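PDB 1YQE: D-aminoacyl-tRNA deacylase from Archaeoglobus fulgidus, which probably hydrolyses D-aminoacyl-tRNAs to free tRNA and D-amino acids, so that mischarged tRNA is recycled and its toxicity held in check. Local coordinates for residues T137-V140 with T141-G144; G158-E161 with E162-K165; A200-Q203 with T204-M207. One frame throughout, in Å; residues are numbered along the deposited sequence.

Contact 1: residues T137-V140 with T141-G144. With POP (pyrophosphate 2-), chain B.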
ATOM      1  N   THR A 137      -9.160  -3.487  -5.791  1.00 17.93           N
ATOM      2  CA  THR A 137      -8.823  -2.229  -6.417  1.00 14.97           C
ATOM      3  C   THR A 137      -7.696  -1.540  -5.667  1.00 16.78           C
ATOM      4  O   THR A 137      -7.559  -1.668  -4.447  1.00 16.23           O
ATOM      5  CB  THR A 137     -10.035  -1.269  -6.474  1.00 19.81           C
ATOM      6  OG1 THR A 137      -9.708  -0.142  -7.298  1.00 18.53           O
ATOM      7  CG2 THR A 137     -10.400  -0.775  -5.080  1.00 18.34           C
ATOM      8  N   MET A 138      -6.866  -0.833  -6.415  1.00 17.13           N
ATOM      9  CA  MET A 138      -5.792  -0.074  -5.817  1.00 17.82           C
ATOM     10  C   MET A 138      -6.457   1.223  -5.385  1.00 18.95           C
ATOM     11  O   MET A 138      -7.567   1.538  -5.825  1.00 17.51           O
ATOM     12  CB  MET A 138      -4.720   0.258  -6.852  1.00 17.91           C
ATOM     13  CG  MET A 138      -3.825  -0.892  -7.253  1.00 17.33           C
ATOM     14  SD  MET A 138      -2.822  -1.471  -5.876  1.00 16.43           S
ATOM     15  CE  MET A 138      -1.662  -0.111  -5.703  1.00 14.59           C
ATOM     16  N   GLU A 139      -5.789   1.945  -4.497  1.00 18.56           N
ATOM     17  CA  GLU A 139      -6.246   3.253  -4.056  1.00 18.23           C
ATOM     18  C   GLU A 139      -5.027   4.115  -4.319  1.00 17.59           C
ATOM     19  O   GLU A 139      -3.897   3.655  -4.151  1.00 16.38           O
ATOM     20  CB  GLU A 139      -6.554   3.280  -2.562  1.00 21.72           C
ATOM     21  CG  GLU A 139      -7.931   2.802  -2.167  1.00 26.01           C
ATOM     22  CD  GLU A 139      -8.170   2.957  -0.680  1.00 27.15           C
ATOM     23  OE1 GLU A 139      -8.115   4.107  -0.191  1.00 29.80           O
ATOM     24  OE2 GLU A 139      -8.406   1.937   0.004  1.00 29.50           O
ATOM     25  N   VAL A 140      -5.235   5.350  -4.756  1.00 16.91           N
ATOM     26  CA  VAL A 140      -4.105   6.232  -5.000  1.00 15.93           C
ATOM     27  C   VAL A 140      -3.482   6.563  -3.651  1.00 16.44           C
ATOM     28  O   VAL A 140      -4.047   6.246  -2.601  1.00 17.01           O
ATOM     29  CB  VAL A 140      -4.554   7.545  -5.672  1.00 14.89           C
ATOM     30  CG1 VAL A 140      -5.096   7.257  -7.063  1.00 15.66           C
ATOM     31  CG2 VAL A 140      -5.609   8.226  -4.814  1.00 16.74           C
ATOM     32  N   THR A 141      -2.311   7.187  -3.676  1.00 16.03           N
ATOM     33  CA  THR A 141      -1.640   7.588  -2.448  1.00 15.52           C
ATOM     34  C   THR A 141      -2.470   8.690  -1.801  1.00 14.99           C
ATOM     35  O   THR A 141      -2.846   9.653  -2.462  1.00 14.30           O
ATOM     36  CB  THR A 141      -0.235   8.136  -2.740  1.00 14.77           C
ATOM     37  OG1 THR A 141       0.587   7.075  -3.239  1.00 17.14           O
ATOM     38  CG2 THR A 141       0.392   8.718  -1.487  1.00 17.08           C
ATOM     39  N   HIS A 142      -2.774   8.532  -0.520  1.00 15.18           N
ATOM     40  CA  HIS A 142      -3.550   9.524   0.214  1.00 16.59           C
ATOM     41  C   HIS A 142      -3.597   9.203   1.702  1.00 17.09           C
ATOM     42  O   HIS A 142      -3.367   8.065   2.113  1.00 14.68           O
ATOM     43  CB  HIS A 142      -4.979   9.594  -0.321  1.00 18.58           C
ATOM     44  CG  HIS A 142      -5.784   8.365  -0.045  1.00 21.59           C
ATOM     45  ND1 HIS A 142      -6.975   8.396   0.648  1.00 24.82           N
ATOM     46  CD2 HIS A 142      -5.562   7.066  -0.355  1.00 23.36           C
ATOM     47  CE1 HIS A 142      -7.450   7.166   0.756  1.00 26.08           C
ATOM     48  NE2 HIS A 142      -6.611   6.341   0.156  1.00 25.21           N
ATOM     49  N   HIS A 143      -3.903  10.231   2.493  1.00 17.63           N
ATOM     50  CA  HIS A 143      -4.008  10.134   3.943  1.00 17.49           C
ATOM     51  C   HIS A 143      -2.711   9.779   4.653  1.00 15.52           C
ATOM     52  O   HIS A 143      -1.752   9.314   4.035  1.00 15.69           O
ATOM     53  CB  HIS A 143      -5.102   9.129   4.323  1.00 19.45           C
ATOM     54  CG  HIS A 143      -6.490   9.609   4.022  1.00 21.99           C
ATOM     55  ND1 HIS A 143      -7.617   8.875   4.326  1.00 24.89           N
ATOM     56  CD2 HIS A 143      -6.933  10.756   3.450  1.00 23.77           C
ATOM     57  CE1 HIS A 143      -8.692   9.548   3.956  1.00 23.26           C
ATOM     58  NE2 HIS A 143      -8.305  10.692   3.423  1.00 24.16           N
ATOM     59  N   GLY A 144      -2.690  10.016   5.961  1.00 16.78           N
ATOM     60  CA  GLY A 144      -1.512   9.702   6.751  1.00 14.50           C
ATOM     61  C   GLY A 144      -1.461   8.203   6.994  1.00 16.03           C
ATOM     62  O   GLY A 144      -2.367   7.480   6.581  1.00 16.51           O
TER
HETATM   63  P1  POP B3000     -10.203   5.626   8.165  1.00 83.03           P
HETATM   64  O1  POP B3000     -11.710   5.826   8.166  1.00 81.98           O
HETATM   65  O2  POP B3000      -9.822   4.808   9.404  1.00 82.26           O
HETATM   66  O3  POP B3000      -9.467   6.956   8.239  1.00 82.66           O
HETATM   67  O   POP B3000      -9.701   4.732   6.857  1.00 82.09           O
HETATM   68  P2  POP B3000      -9.608   5.312   5.303  1.00 82.67           P
HETATM   69  O4  POP B3000     -10.124   6.719   5.160  1.00 81.93           O
HETATM   70  O5  POP B3000     -10.371   4.406   4.394  1.00 81.57           O
HETATM   71  O6  POP B3000      -8.042   5.173   4.958  1.00 82.05           O
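The imidazole of His142 meets the carboxylate of Glu139 along its edge, with OE1 tilted slightly from the ring plane and the two flat groups turned 50° apart; His142 ND1 in turn stands 3.5 Å above the His143 ring, over its centre. The histidine-carboxylate hydrogen bond spans the loop that leaves strand 135-138, the outermost strand on that side of the mixed sheet. Its donor, His142 NE2, stands 2.7 Å from Glu139 OE1 and comes to the anti side of that oxygen, tilted out of the carboxylate plane; the bond is short but bent, the angle at the hydrogen being 138°. Glu139 reaches the ring with a chain that is extended beyond CG, while His142 holds its CG between its own backbone N and carbonyl carbon (chi1 68°), which brings the ring round toward Glu139 and lets NE2 reach OE1. The other oxygen, Glu139 OE2, is bound by Thr90, so both ends of the carboxylate are held. The His142 ring also meets that of His92. Replacing His142 by alanine would probably leave Glu139 OE1 without this donor and strip that face of His143 of its cover. His143 belongs to the pocket that holds pyrophosphate in this crystal, and at its edge, in the ring plane, the phosphate oxygen O4 lies 3.4 Å from His143 CE1.

Contact 2: residues G158-E161 with E162-K165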
ATOM      1  N   GLY A 158     -12.889  -2.913   2.549  1.00 16.58           N
ATOM      2  CA  GLY A 158     -14.117  -2.185   2.823  1.00 16.20           C
ATOM      3  C   GLY A 158     -15.375  -2.562   2.059  1.00 17.10           C
ATOM      4  O   GLY A 158     -15.480  -3.637   1.467  1.00 17.28           O
ATOM      5  N   SER A 159     -16.245  -1.449   2.508  1.00 26.12           N
ATOM      6  CA  SER A 159     -16.178  -0.008   2.742  1.00 25.46           C
ATOM      7  C   SER A 159     -16.969   0.411   3.975  1.00 26.60           C
ATOM      8  O   SER A 159     -16.897   1.566   4.403  1.00 26.03           O
ATOM      9  CB  SER A 159     -16.701   0.760   1.524  1.00 23.54           C
ATOM     10  OG  SER A 159     -15.823   0.629   0.419  1.00 23.03           O
ATOM     11  N   THR A 160     -17.722  -0.525   4.545  1.00 26.39           N
ATOM     12  CA  THR A 160     -18.522  -0.237   5.728  1.00 28.10           C
ATOM     13  C   THR A 160     -18.328  -1.302   6.799  1.00 31.16           C
ATOM     14  O   THR A 160     -17.590  -2.272   6.606  1.00 30.20           O
ATOM     15  CB  THR A 160     -20.029  -0.173   5.397  1.00 27.98           C
ATOM     16  OG1 THR A 160     -20.560  -1.504   5.299  1.00 25.87           O
ATOM     17  CG2 THR A 160     -20.250   0.556   4.079  1.00 26.52           C
ATOM     18  N   GLU A 161     -19.014  -1.114   7.921  1.00 32.93           N
ATOM     19  CA  GLU A 161     -18.950  -2.032   9.051  1.00 34.19           C
ATOM     20  C   GLU A 161     -19.333  -3.453   8.642  1.00 33.74           C
ATOM     21  O   GLU A 161     -18.838  -4.427   9.208  1.00 32.79           O
ATOM     22  CB  GLU A 161     -19.882  -1.544  10.164  1.00 36.82           C
ATOM     23  CG  GLU A 161     -19.715  -2.269  11.488  1.00 39.73           C
ATOM     24  CD  GLU A 161     -18.357  -2.020  12.119  1.00 40.79           C
ATOM     25  OE1 GLU A 161     -18.041  -0.847  12.413  1.00 44.04           O
ATOM     26  OE2 GLU A 161     -17.608  -2.999  12.323  1.00 41.99           O
ATOM     27  N   GLU A 162     -20.223  -3.571   7.665  1.00 34.51           N
ATOM     28  CA  GLU A 162     -20.641  -4.886   7.195  1.00 35.58           C
ATOM     29  C   GLU A 162     -19.430  -5.679   6.720  1.00 34.85           C
ATOM     30  O   GLU A 162     -19.296  -6.871   7.011  1.00 35.64           O
ATOM     31  CB  GLU A 162     -21.647  -4.751   6.051  1.00 38.99           C
ATOM     32  CG  GLU A 162     -23.084  -4.615   6.511  1.00 45.72           C
ATOM     33  CD  GLU A 162     -23.534  -5.802   7.341  1.00 48.60           C
ATOM     34  OE1 GLU A 162     -23.369  -6.950   6.871  1.00 50.36           O
ATOM     35  OE2 GLU A 162     -24.053  -5.588   8.460  1.00 50.66           O
ATOM     36  N   GLU A 163     -18.546  -5.009   5.991  1.00 31.98           N
ATOM     37  CA  GLU A 163     -17.349  -5.654   5.472  1.00 29.41           C
ATOM     38  C   GLU A 163     -16.245  -5.765   6.523  1.00 27.67           C
ATOM     39  O   GLU A 163     -15.499  -6.743   6.539  1.00 26.23           O
ATOM     40  CB  GLU A 163     -16.826  -4.890   4.251  1.00 28.88           C
ATOM     41  CG  GLU A 163     -17.763  -4.885   3.050  1.00 28.90           C
ATOM     42  CD  GLU A 163     -19.018  -4.061   3.279  1.00 31.11           C
ATOM     43  OE1 GLU A 163     -18.889  -2.876   3.649  1.00 28.56           O
ATOM     44  OE2 GLU A 163     -20.132  -4.595   3.081  1.00 30.99           O
ATOM     45  N   TRP A 164     -16.143  -4.774   7.403  1.00 26.67           N
ATOM     46  CA  TRP A 164     -15.109  -4.800   8.432  1.00 27.99           C
ATOM     47  C   TRP A 164     -15.281  -5.985   9.380  1.00 28.53           C
ATOM     48  O   TRP A 164     -14.304  -6.530   9.894  1.00 27.57           O
ATOM     49  CB  TRP A 164     -15.114  -3.502   9.245  1.00 27.63           C
ATOM     50  CG  TRP A 164     -15.105  -2.241   8.425  1.00 27.02           C
ATOM     51  CD1 TRP A 164     -14.633  -2.085   7.150  1.00 27.36           C
ATOM     52  CD2 TRP A 164     -15.585  -0.957   8.835  1.00 27.85           C
ATOM     53  NE1 TRP A 164     -14.794  -0.780   6.740  1.00 27.11           N
ATOM     54  CE2 TRP A 164     -15.376  -0.068   7.755  1.00 26.95           C
ATOM     55  CE3 TRP A 164     -16.172  -0.470  10.011  1.00 26.90           C
ATOM     56  CZ2 TRP A 164     -15.736   1.283   7.817  1.00 28.62           C
ATOM     57  CZ3 TRP A 164     -16.529   0.875  10.074  1.00 28.59           C
ATOM     58  CH2 TRP A 164     -16.310   1.734   8.982  1.00 28.09           C
ATOM     59  N   LYS A 165     -16.525  -6.389   9.606  1.00 29.54           N
ATOM     60  CA  LYS A 165     -16.807  -7.502  10.501  1.00 31.59           C
ATOM     61  C   LYS A 165     -16.807  -8.844   9.772  1.00 31.75           C
ATOM     62  O   LYS A 165     -16.966  -9.895  10.396  1.00 32.83           O
ATOM     63  CB  LYS A 165     -18.161  -7.294  11.184  1.00 34.32           C
ATOM     64  CG  LYS A 165     -18.239  -6.046  12.050  1.00 36.41           C
ATOM     65  CD  LYS A 165     -19.585  -5.956  12.753  1.00 40.06           C
ATOM     66  CE  LYS A 165     -19.646  -4.760  13.688  1.00 42.88           C
ATOM     67  NZ  LYS A 165     -18.548  -4.788  14.699  1.00 44.51           N
TER
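Glu162, second residue of the helix after the N-cap Thr160, gives its backbone N to Thr160 OG1 in a hydrogen bond of 3.2 Å. Glu163 supplies the other half of the capping box: its chain bends at chi2 and folds back, so that OE1 reaches the backbone N of Thr160 at 2.8 Å, met nearly along the C-O bond. The same oxygen also accepts from Thr160 OG1 at 2.7 Å, on the syn side, and from Ser159 N on the anti side, a bond that ties the end of strand 152-159 directly into helix 161-164. Three donors thus grip one carboxylate oxygen, while Glu163 OE2 is paired with Lys87. Trp164 closes the first turn with its backbone N on Thr160 O (3.0 Å), and its indole lies flat against the Thr160-Glu161 peptide, Thr160 C standing 3.3 Å above the ring. The carboxylate of Glu161 is almost perpendicular to that indole, its OE1 3.1 Å from Trp164 CE3. Elsewhere, the indole NE1 bonds to His80 O, and Arg79, which also binds the pyrophosphate, makes a cation-pi contact with the ring. Lys165 continues the i to i+4 pattern with its N on Glu161 O, then runs extended as far as CE and bends at chi4 (-57°), bringing NZ to 3.1 Å from Glu161 OE2 in a salt bridge. With the NH groups of Ser159 and Thr160 and the Thr160 hydroxyl all on one oxygen, the negative charge of Glu163 at the start of the helix is likely to be stabilised, whereas the Glu161-Lys165 pair lies at more exposed residues, where solvent would probably screen it.

Contact 3: residues A200-Q203 with T204-M207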
ATOM      1  N   ALA A 200      -7.753   4.426  -8.988  1.00 22.31           N
ATOM      2  CA  ALA A 200      -6.774   4.105 -10.032  1.00 21.68           C
ATOM      3  C   ALA A 200      -7.100   2.864 -10.863  1.00 21.83           C
ATOM      4  O   ALA A 200      -6.472   1.819 -10.698  1.00 22.98           O
ATOM      5  CB  ALA A 200      -5.398   3.945  -9.397  1.00 21.40           C
ATOM      6  N   PRO A 201      -8.078   2.970 -11.777  1.00 21.64           N
ATOM      7  CA  PRO A 201      -8.508   1.867 -12.648  1.00 20.84           C
ATOM      8  C   PRO A 201      -7.385   1.261 -13.496  1.00 20.07           C
ATOM      9  O   PRO A 201      -7.202   0.038 -13.522  1.00 21.64           O
ATOM     10  CB  PRO A 201      -9.584   2.513 -13.523  1.00 21.76           C
ATOM     11  CG  PRO A 201     -10.105   3.628 -12.680  1.00 23.62           C
ATOM     12  CD  PRO A 201      -8.854   4.190 -12.057  1.00 21.16           C
ATOM     13  N   ARG A 202      -6.642   2.111 -14.197  1.00 18.45           N
ATOM     14  CA  ARG A 202      -5.554   1.633 -15.046  1.00 20.82           C
ATOM     15  C   ARG A 202      -4.505   0.918 -14.199  1.00 19.18           C
ATOM     16  O   ARG A 202      -4.104  -0.207 -14.510  1.00 18.98           O
ATOM     17  CB  ARG A 202      -4.895   2.798 -15.802  1.00 20.61           C
ATOM     18  CG  ARG A 202      -5.828   3.616 -16.709  1.00 26.36           C
ATOM     19  CD  ARG A 202      -6.311   2.832 -17.929  1.00 28.45           C
ATOM     20  NE  ARG A 202      -7.345   1.856 -17.594  1.00 32.17           N
ATOM     21  CZ  ARG A 202      -8.573   2.172 -17.194  1.00 33.34           C
ATOM     22  NH1 ARG A 202      -8.935   3.444 -17.077  1.00 34.95           N
ATOM     23  NH2 ARG A 202      -9.442   1.215 -16.906  1.00 33.60           N
ATOM     24  N   GLN A 203      -4.069   1.570 -13.126  1.00 19.05           N
ATOM     25  CA  GLN A 203      -3.060   0.990 -12.241  1.00 17.97           C
ATOM     26  C   GLN A 203      -3.517  -0.338 -11.636  1.00 16.51           C
ATOM     27  O   GLN A 203      -2.713  -1.248 -11.446  1.00 16.65           O
ATOM     28  CB  GLN A 203      -2.692   1.977 -11.128  1.00 18.89           C
ATOM     29  CG  GLN A 203      -2.025   3.253 -11.633  1.00 18.80           C
ATOM     30  CD  GLN A 203      -3.011   4.387 -11.846  1.00 21.96           C
ATOM     31  OE1 GLN A 203      -4.087   4.194 -12.410  1.00 20.80           O
ATOM     32  NE2 GLN A 203      -2.641   5.582 -11.399  1.00 21.69           N
ATOM     33  N   THR A 204      -4.804  -0.449 -11.335  1.00 15.23           N
ATOM     34  CA  THR A 204      -5.348  -1.685 -10.778  1.00 16.78           C
ATOM     35  C   THR A 204      -5.206  -2.825 -11.795  1.00 17.49           C
ATOM     36  O   THR A 204      -4.816  -3.941 -11.444  1.00 17.39           O
ATOM     37  CB  THR A 204      -6.844  -1.516 -10.407  1.00 16.08           C
ATOM     38  OG1 THR A 204      -6.961  -0.582  -9.325  1.00 14.32           O
ATOM     39  CG2 THR A 204      -7.458  -2.847  -9.986  1.00 15.21           C
ATOM     40  N   GLU A 205      -5.522  -2.544 -13.057  1.00 16.92           N
ATOM     41  CA  GLU A 205      -5.417  -3.554 -14.109  1.00 17.32           C
ATOM     42  C   GLU A 205      -3.944  -3.934 -14.293  1.00 16.05           C
ATOM     43  O   GLU A 205      -3.607  -5.101 -14.508  1.00 13.19           O
ATOM     44  CB  GLU A 205      -5.986  -3.004 -15.420  1.00 18.60           C
ATOM     45  CG  GLU A 205      -7.391  -2.446 -15.277  1.00 24.09           C
ATOM     46  CD  GLU A 205      -7.880  -1.731 -16.525  1.00 25.94           C
ATOM     47  OE1 GLU A 205      -7.071  -1.031 -17.169  1.00 27.75           O
ATOM     48  OE2 GLU A 205      -9.079  -1.857 -16.853  1.00 30.98           O
ATOM     49  N   ILE A 206      -3.066  -2.941 -14.197  1.00 14.83           N
ATOM     50  CA  ILE A 206      -1.640  -3.187 -14.344  1.00 13.66           C
ATOM     51  C   ILE A 206      -1.136  -4.064 -13.193  1.00 15.62           C
ATOM     52  O   ILE A 206      -0.313  -4.962 -13.403  1.00 16.89           O
ATOM     53  CB  ILE A 206      -0.848  -1.843 -14.412  1.00 14.42           C
ATOM     54  CG1 ILE A 206      -1.089  -1.188 -15.781  1.00 14.81           C
ATOM     55  CG2 ILE A 206       0.658  -2.088 -14.194  1.00 10.45           C
ATOM     56  CD1 ILE A 206      -0.553   0.231 -15.917  1.00 16.75           C
ATOM     57  N   MET A 207      -1.641  -3.823 -11.984  1.00 14.52           N
ATOM     58  CA  MET A 207      -1.239  -4.614 -10.815  1.00 13.07           C
ATOM     59  C   MET A 207      -1.684  -6.073 -10.931  1.00 15.81           C
ATOM     60  O   MET A 207      -0.976  -6.992 -10.513  1.00 13.53           O
ATOM     61  CB  MET A 207      -1.839  -4.022  -9.535  1.00 13.59           C
ATOM     62  CG  MET A 207      -1.160  -2.753  -9.048  1.00  7.10           C
ATOM     63  SD  MET A 207       0.549  -3.103  -8.524  1.00 14.72           S
ATOM     64  CE  MET A 207       0.283  -3.688  -6.864  1.00 11.78           C
TER
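Ala200 O is gripped twice by Thr204, by its backbone N at 2.9 Å and by its hydroxyl OG1 at 2.8 Å. The amide comes only slightly out of the carbonyl plane, whereas the hydroxyl sits well above it, 44° out, so the two donors reach the oxygen from different directions. Thr204 can do this because its OG1 lies beside its own backbone N (chi1 -66°), facing back toward the helix start. Ala200 is the N-cap of helix 201-209, the crossover helix of a beta-alpha-beta unit between strands 189-194 and 212-218. Bonds from i to i+4 follow, among them Met207 N on Gln203 O at 2.8 Å. Three residues apart, Arg202 and Glu205 lie side by side and point the same way. The guanidinium offers its NE edge: NE is 2.9 Å from Glu205 OE1, and NH2 is 3.1 Å from Glu205 OE2. Both oxygens lie in the guanidinium plane, yet the nitrogens approach from above the carboxylate, the planes being 63° apart. Glu205 OE1 has a second cationic partner in Lys276. Gln203 NE2 is hydrogen-bonded to Gly195 O and Asn217 OD1, and Ile206 packs against Phe212 and Phe214 of strand 212-218 and Val275 of helix 272-278.

Contacts 1 and 3 are buried and touch each other: Met138 N probably hydrogen-bonds to Thr204 OG1 at 2.9 Å, and Met138 CG packs 3.7 Å from Met207 CG, so strand 135-138, at the edge of the mixed sheet, meets the crossover helix of the parallel sheet. Contact 2 is only partly buried, its centre about 18 Å from that of contact 1, yet strand 152-159 belongs to the same mixed sheet. Contacts 1 and 2 approach the pyrophosphate from different elements, through His143 and near Trp164. Each contact involves a carboxylate: in 137-144 it takes an imidazole, in 158-165 backbone and hydroxyl donors and, at its more exposed end, a lysine, in 200-207 a guanidinium.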